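Local atomic coordinates of isocitrate dehydrogenase [NAD] subunit 1, mitochondrial (Saccharomyces cerevisiae, PDB entry 3BLX), a protein that forms, with subunit 2, the mitochondrial octamer that catalyses NAD-dependent oxidative decarboxylation of isocitrate to 2-oxoglutarate in the citric acid cycle, and binds leaders of mitochondrial mRNAs. Residues 129-133 against 134-138; 94-97 against 98-102; 234-237 against 238-241. One frame throughout, in Å; residues are numbered along the deposited sequence.

Contact 1 of 3, residues 129-133 against 134-138; sequences RENTE and GEFSG
Where strand 124-130 gives way to a turn and a short 3-10 segment, Phe136 packs back against Arg129 and Asn131, beside a substrate site to which Arg129 probably belongs, as in relatives. Phe136 CZ lies 3.7 Å from Arg129 NH2, and Arg129 NE meets the edge of the ring in its plane; the two side chains cross at about a right angle. Asn131 adds OD1 at 3.6 Å from Phe136 CE1, its amide turned steeply (68°) to the ring, while its ND2 binds Ile103 O. The ring reaches this position because CG stands beside the backbone N, anti to the carbonyl carbon (chi1 -57°). An alanine here is likely to leave the Arg98 guanidinium without its cation-pi partner and to open a gap beside Arg129 and Asn131.

The turn itself is held by Phe136 N, which donates to Glu133 O at 3.1 Å. Gly134 takes a positive phi (57°), a backbone shape that suits a residue with no side chain. Before the bend, Glu130 binds its own loop: OE1 accepts Thr132 N at 2.9 Å from above the carboxylate plane, and OE2 takes the Thr132 OG1 hydroxyl on its syn lone pair at 2.7 Å. These donors would partly offset the charge of a buried carboxylate and tie the strand end to the turn.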
loop_
_atom_site.group_PDB
_atom_site.type_symbol
_atom_site.label_atom_id
_atom_site.label_comp_id
_atom_site.label_asym_id
_atom_site.label_seq_id
_atom_site.Cartn_x
_atom_site.Cartn_y
_atom_site.Cartn_z
ATOM N N ARG E 129 -26.211 7.701 -12.356
ATOM C CA ARG E 129 -25.828 8.857 -11.557
ATOM C C ARG E 129 -24.587 8.625 -10.667
ATOM O O ARG E 129 -24.379 7.534 -10.145
ATOM C CB ARG E 129 -27.027 9.401 -10.776
ATOM C CG ARG E 129 -27.236 8.795 -9.429
ATOM C CD ARG E 129 -27.830 9.813 -8.487
ATOM N NE ARG E 129 -27.787 9.323 -7.117
ATOM C CZ ARG E 129 -28.724 8.537 -6.597
ATOM N NH1 ARG E 129 -29.766 8.177 -7.344
ATOM N NH2 ARG E 129 -28.627 8.113 -5.337
ATOM N N GLU E 130 -23.762 9.659 -10.538
ATOM C CA GLU E 130 -22.566 9.624 -9.732
ATOM C C GLU E 130 -22.958 9.580 -8.267
ATOM O O GLU E 130 -23.815 10.335 -7.850
ATOM C CB GLU E 130 -21.715 10.870 -10.011
ATOM C CG GLU E 130 -20.217 10.687 -9.752
ATOM C CD GLU E 130 -19.852 10.555 -8.263
ATOM O OE1 GLU E 130 -20.397 11.332 -7.435
ATOM O OE2 GLU E 130 -19.014 9.670 -7.933
ATOM N N ASN E 131 -22.306 8.713 -7.488
ATOM C CA ASN E 131 -22.768 8.421 -6.130
ATOM C C ASN E 131 -21.775 8.700 -4.968
ATOM O O ASN E 131 -22.000 8.259 -3.838
ATOM C CB ASN E 131 -23.295 6.964 -6.081
ATOM C CG ASN E 131 -23.979 6.618 -4.761
ATOM O OD1 ASN E 131 -24.919 7.296 -4.314
ATOM N ND2 ASN E 131 -23.511 5.552 -4.132
ATOM N N THR E 132 -20.698 9.439 -5.207
ATOM C CA THR E 132 -19.740 9.629 -4.119
ATOM C C THR E 132 -19.395 11.081 -3.793
ATOM O O THR E 132 -18.702 11.347 -2.815
ATOM C CB THR E 132 -18.423 8.830 -4.347
ATOM O OG1 THR E 132 -17.831 9.195 -5.599
ATOM C CG2 THR E 132 -18.684 7.352 -4.352
ATOM N N GLU E 133 -19.922 11.999 -4.592
ATOM C CA GLU E 133 -19.494 13.393 -4.588
ATOM C C GLU E 133 -20.720 14.297 -4.654
ATOM O O GLU E 133 -21.834 13.815 -4.588
ATOM C CB GLU E 133 -18.703 13.625 -5.857
ATOM C CG GLU E 133 -17.497 14.405 -5.700
ATOM C CD GLU E 133 -16.648 14.321 -6.957
ATOM O OE1 GLU E 133 -15.415 14.165 -6.802
ATOM O OE2 GLU E 133 -17.213 14.379 -8.091
ATOM N N GLY E 134 -20.508 15.597 -4.838
ATOM C CA GLY E 134 -21.597 16.549 -4.893
ATOM C C GLY E 134 -22.437 16.507 -3.632
ATOM O O GLY E 134 -21.945 16.763 -2.528
ATOM N N GLU E 135 -23.705 16.169 -3.817
ATOM C CA GLU E 135 -24.666 16.044 -2.727
ATOM C C GLU E 135 -24.164 15.135 -1.597
ATOM O O GLU E 135 -24.410 15.392 -0.423
ATOM C CB GLU E 135 -26.007 15.530 -3.274
ATOM C CG GLU E 135 -27.136 15.512 -2.258
ATOM C CD GLU E 135 -28.523 15.398 -2.888
ATOM O OE1 GLU E 135 -28.746 15.957 -3.989
ATOM O OE2 GLU E 135 -29.399 14.763 -2.254
ATOM N N PHE E 136 -23.424 14.090 -1.952
ATOM C CA PHE E 136 -23.044 13.057 -1.002
ATOM C C PHE E 136 -21.709 13.238 -0.272
ATOM O O PHE E 136 -21.311 12.351 0.487
ATOM C CB PHE E 136 -23.051 11.699 -1.684
ATOM C CG PHE E 136 -24.359 11.362 -2.301
ATOM C CD1 PHE E 136 -24.450 11.121 -3.657
ATOM C CD2 PHE E 136 -25.518 11.301 -1.524
ATOM C CE1 PHE E 136 -25.685 10.814 -4.224
ATOM C CE2 PHE E 136 -26.742 11.005 -2.090
ATOM C CZ PHE E 136 -26.832 10.754 -3.430
ATOM N N SER E 137 -21.030 14.368 -0.479
ATOM C CA SER E 137 -19.755 14.633 0.200
ATOM C C SER E 137 -19.577 16.105 0.605
ATOM O O SER E 137 -18.464 16.586 0.829
ATOM C CB SER E 137 -18.565 14.185 -0.666
ATOM O OG SER E 137 -18.306 15.098 -1.733
ATOM N N GLY E 138 -20.664 16.837 0.711
ATOM C CA GLY E 138 -20.493 18.236 1.067
ATOM C C GLY E 138 -19.915 18.568 2.445
ATOM O O GLY E 138 -19.227 17.782 3.102
#

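Contact 2 of 3, residues 94-97 against 98-102; sequences NVAL and RKQLD
Val95 O takes two backbone N-H groups near the C-terminal end of helix 92-99: Lys99 N at 2.7 Å, almost in line with the carbonyl bond, and Arg98 N, more weakly, at 3.1 Å. Arg98 N also donates to Asn94 O, so it is shared between an i-4 and an i-3 acceptor, a mixture often met where a helix runs out. Gln100 N continues the alpha-helical pattern to Ala96 O at 2.8 Å, whereas Leu101 N reaches Leu97 O only weakly; by Asp102, with phi at 53°, the chain has left the helical path.

Arg98 probably binds substrate, as in relatives. Its chain bends at chi3 (-42°) and brings the guanidinium back over the preceding turn, so that Asn94 O sits over one face, 3.6 Å from the plane and offset toward the rim. The Asn94 carbonyl, with its negative end toward the cation, may help steady the positive group, whose NE binds Asn131 O and whose NH1 binds Gly89 O. Arginine suits the place because it offers several donors at the end of a long arm.

Leu97, Leu101 and Ala96 are buried. Leu97 and Leu101, one turn apart, lie side by side and point the same way, with their CD1 atoms 4.2 Å apart. Ala96, small enough to fit against Val63 and Val67 of helix 60-73, has its CB 3.9 Å from Gln100 NE2.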
loop_
_atom_site.group_PDB
_atom_site.type_symbol
_atom_site.label_atom_id
_atom_site.label_comp_id
_atom_site.label_asym_id
_atom_site.label_seq_id
_atom_site.Cartn_x
_atom_site.Cartn_y
_atom_site.Cartn_z
ATOM N N ASN E 94 -26.465 3.540 3.253
ATOM C CA ASN E 94 -26.045 4.134 1.996
ATOM C C ASN E 94 -24.714 4.889 2.096
ATOM O O ASN E 94 -23.937 4.903 1.151
ATOM C CB ASN E 94 -27.128 5.049 1.447
ATOM C CG ASN E 94 -28.332 4.297 0.945
ATOM O OD1 ASN E 94 -28.218 3.287 0.260
ATOM N ND2 ASN E 94 -29.501 4.798 1.275
ATOM N N VAL E 95 -24.431 5.525 3.223
ATOM C CA VAL E 95 -23.196 6.244 3.277
ATOM C C VAL E 95 -22.083 5.235 3.475
ATOM O O VAL E 95 -21.004 5.379 2.910
ATOM C CB VAL E 95 -23.162 7.450 4.309
ATOM C CG1 VAL E 95 -24.527 7.971 4.603
ATOM C CG2 VAL E 95 -22.448 7.091 5.577
ATOM N N ALA E 96 -22.353 4.186 4.242
ATOM C CA ALA E 96 -21.361 3.131 4.424
ATOM C C ALA E 96 -20.969 2.481 3.094
ATOM O O ALA E 96 -19.792 2.284 2.819
ATOM C CB ALA E 96 -21.858 2.117 5.396
ATOM N N LEU E 97 -21.962 2.165 2.274
ATOM C CA LEU E 97 -21.724 1.579 0.964
ATOM C C LEU E 97 -20.927 2.516 0.085
ATOM O O LEU E 97 -20.143 2.100 -0.748
ATOM C CB LEU E 97 -23.044 1.242 0.261
ATOM C CG LEU E 97 -23.638 -0.152 0.486
ATOM C CD1 LEU E 97 -23.216 -0.732 1.792
ATOM C CD2 LEU E 97 -25.137 -0.068 0.405
ATOM N N ARG E 98 -21.122 3.802 0.275
ATOM C CA ARG E 98 -20.465 4.770 -0.575
ATOM C C ARG E 98 -19.061 5.145 -0.041
ATOM O O ARG E 98 -18.118 5.255 -0.805
ATOM C CB ARG E 98 -21.411 5.958 -0.784
ATOM C CG ARG E 98 -20.793 7.305 -0.656
ATOM C CD ARG E 98 -21.830 8.377 -0.416
ATOM N NE ARG E 98 -23.016 8.190 -1.243
ATOM C CZ ARG E 98 -24.256 8.204 -0.764
ATOM N NH1 ARG E 98 -24.473 8.421 0.526
ATOM N NH2 ARG E 98 -25.278 8.011 -1.578
ATOM N N LYS E 99 -18.917 5.303 1.271
ATOM C CA LYS E 99 -17.612 5.657 1.862
ATOM C C LYS E 99 -16.682 4.465 2.046
ATOM O O LYS E 99 -15.500 4.582 1.789
ATOM C CB LYS E 99 -17.740 6.358 3.229
ATOM C CG LYS E 99 -18.732 7.505 3.325
ATOM C CD LYS E 99 -18.282 8.771 2.647
ATOM C CE LYS E 99 -19.290 9.914 2.887
ATOM N NZ LYS E 99 -19.182 10.999 1.865
ATOM N N GLN E 100 -17.207 3.339 2.518
ATOM C CA GLN E 100 -16.361 2.186 2.789
ATOM C C GLN E 100 -16.169 1.278 1.586
ATOM O O GLN E 100 -15.101 0.711 1.412
ATOM C CB GLN E 100 -16.885 1.374 3.967
ATOM C CG GLN E 100 -16.804 2.086 5.286
ATOM C CD GLN E 100 -17.262 1.218 6.426
ATOM O OE1 GLN E 100 -16.650 0.187 6.714
ATOM N NE2 GLN E 100 -18.352 1.625 7.088
ATOM N N LEU E 101 -17.190 1.132 0.750
ATOM C CA LEU E 101 -17.062 0.200 -0.366
ATOM C C LEU E 101 -16.800 0.927 -1.673
ATOM O O LEU E 101 -16.570 0.308 -2.696
ATOM C CB LEU E 101 -18.310 -0.652 -0.495
ATOM C CG LEU E 101 -18.625 -1.544 0.677
ATOM C CD1 LEU E 101 -19.748 -2.446 0.226
ATOM C CD2 LEU E 101 -17.367 -2.331 1.090
ATOM N N ASP E 102 -16.846 2.249 -1.636
ATOM C CA ASP E 102 -16.620 3.061 -2.829
ATOM C C ASP E 102 -17.520 2.659 -4.010
ATOM O O ASP E 102 -17.083 2.553 -5.149
ATOM C CB ASP E 102 -15.137 3.058 -3.217
ATOM C CG ASP E 102 -14.754 4.248 -4.116
ATOM O OD1 ASP E 102 -15.433 5.310 -4.075
ATOM O OD2 ASP E 102 -13.755 4.125 -4.869
#

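Contact 3 of 3, residues 234-237 against 238-241; sequences VTPS and MYGT
Thr235 ends strand 232-235 and Pro236 links it to helix 237-251, a strand-to-helix junction of the isocitrate/isopropylmalate dehydrogenase fold, and both side chains face the first helical residues.

Among the polar contacts, Gly240 N donates to Ser237 O at 3.4 Å, a weak but fairly straight bond (158°) across the first turn. The Thr235 hydroxyl gives its hydrogen to Pro236 O at 3.1 Å; OG1 is placed for this by a chi1 of 73°, which sets it between the backbone N and the carbonyl carbon. Threonine thus returns a donor to the carbonyl of the very next residue, while its side chain also touches Val181 of strand 177-182. Ser237 OG binds Glu133 O and Glu135 N of the neighbouring turn; a small hydroxyl suits a spot at which a carbonyl and an amide must both be met.

The apolar contacts centre on the proline. Met238 bends at chi2 (-83°) and carries its methyl back, so that CE lies 3.5 Å from Pro236 CB. On another part of the ring, Pro236 CD is 3.9 Å from Tyr239 CD2, and proline and phenol pass at an oblique angle. Met238 CG covers one face of the same phenol, offset toward its rim. Tyr239 OH binds Asp191, and the Tyr239 side chain touches Lys183, which is probably critical for catalysis, as in relatives; Ile249 of a neighbouring subunit 2 chain packs on Tyr239.

A glycine is consistent with the room left at the next position: a side chain on Gly240 would point toward Thr235, whose OG1 lies 3.4 Å from Gly240 CA.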
loop_
_atom_site.group_PDB
_atom_site.type_symbol
_atom_site.label_atom_id
_atom_site.label_comp_id
_atom_site.label_asym_id
_atom_site.label_seq_id
_atom_site.Cartn_x
_atom_site.Cartn_y
_atom_site.Cartn_z
ATOM N N VAL E 234 -26.310 10.408 -18.106
ATOM C CA VAL E 234 -25.307 10.427 -17.031
ATOM C C VAL E 234 -25.367 11.756 -16.306
ATOM O O VAL E 234 -25.260 12.795 -16.937
ATOM C CB VAL E 234 -23.893 10.351 -17.566
ATOM C CG1 VAL E 234 -22.985 9.783 -16.500
ATOM C CG2 VAL E 234 -23.848 9.512 -18.805
ATOM N N THR E 235 -25.537 11.736 -14.990
ATOM C CA THR E 235 -25.678 12.978 -14.249
ATOM C C THR E 235 -24.974 12.910 -12.912
ATOM O O THR E 235 -24.739 11.831 -12.378
ATOM C CB THR E 235 -27.154 13.313 -13.980
ATOM O OG1 THR E 235 -27.665 12.440 -12.974
ATOM C CG2 THR E 235 -27.976 13.093 -15.219
ATOM N N PRO E 236 -24.617 14.075 -12.374
ATOM C CA PRO E 236 -24.109 14.208 -11.011
ATOM C C PRO E 236 -25.158 13.712 -10.019
ATOM O O PRO E 236 -26.320 13.505 -10.362
ATOM C CB PRO E 236 -23.930 15.720 -10.856
ATOM C CG PRO E 236 -23.769 16.230 -12.245
ATOM C CD PRO E 236 -24.642 15.363 -13.085
ATOM N N SER E 237 -24.738 13.529 -8.783
ATOM C CA SER E 237 -25.650 13.149 -7.722
ATOM C C SER E 237 -26.959 13.968 -7.682
ATOM O O SER E 237 -28.046 13.396 -7.590
ATOM C CB SER E 237 -24.928 13.274 -6.384
ATOM O OG SER E 237 -24.216 14.513 -6.307
ATOM N N MET E 238 -26.845 15.298 -7.742
ATOM C CA MET E 238 -27.969 16.187 -7.424
ATOM C C MET E 238 -29.153 16.144 -8.394
ATOM O O MET E 238 -30.272 16.445 -8.001
ATOM C CB MET E 238 -27.508 17.630 -7.184
ATOM C CG MET E 238 -26.350 18.095 -8.047
ATOM S SD MET E 238 -24.696 17.616 -7.431
ATOM C CE MET E 238 -23.650 18.376 -8.670
ATOM N N TYR E 239 -28.921 15.759 -9.645
ATOM C CA TYR E 239 -29.997 15.773 -10.628
ATOM C C TYR E 239 -30.548 14.384 -10.937
ATOM O O TYR E 239 -31.518 14.228 -11.666
ATOM C CB TYR E 239 -29.532 16.422 -11.936
ATOM C CG TYR E 239 -28.722 17.687 -11.750
ATOM C CD1 TYR E 239 -29.146 18.692 -10.877
ATOM C CD2 TYR E 239 -27.534 17.882 -12.453
ATOM C CE1 TYR E 239 -28.409 19.849 -10.704
ATOM C CE2 TYR E 239 -26.786 19.024 -12.286
ATOM C CZ TYR E 239 -27.225 20.011 -11.409
ATOM O OH TYR E 239 -26.470 21.153 -11.238
ATOM N N GLY E 240 -29.924 13.364 -10.399
ATOM C CA GLY E 240 -30.285 12.027 -10.787
ATOM C C GLY E 240 -31.566 11.583 -10.129
ATOM O O GLY E 240 -32.329 10.817 -10.703
ATOM N N THR E 241 -31.786 12.044 -8.904
ATOM C CA THR E 241 -33.014 11.744 -8.201
ATOM C C THR E 241 -34.222 12.313 -8.958
ATOM O O THR E 241 -35.233 11.619 -9.133
ATOM C CB THR E 241 -32.967 12.291 -6.777
ATOM O OG1 THR E 241 -32.671 11.214 -5.876
ATOM C CG2 THR E 241 -34.302 12.924 -6.382
#

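Along the chain the order is contact 2, contact 1, contact 3, all in the isocitrate/isopropylmalate dehydrogenase fold. Contacts 1 and 3, with centres about 9 Å apart, lie at the ends of strands 124-130 and 232-235, parallel neighbours in the main sheet, joined there by Glu130 N to Thr235 O at 3.0 Å. Contact 2, at the end of helix 92-99, is centred about 11 Å from contact 1; Lys99 NZ reaches Phe136 O at 2.9 Å, and Phe136 forms a cation-pi pair with Arg98. Contacts 2 and 3 do not touch, so 129-138 bridges them. Contacts 1 and 2 bring Arg98 and Arg129, both probable substrate binders, close together, while contact 3 lies beside Lys183.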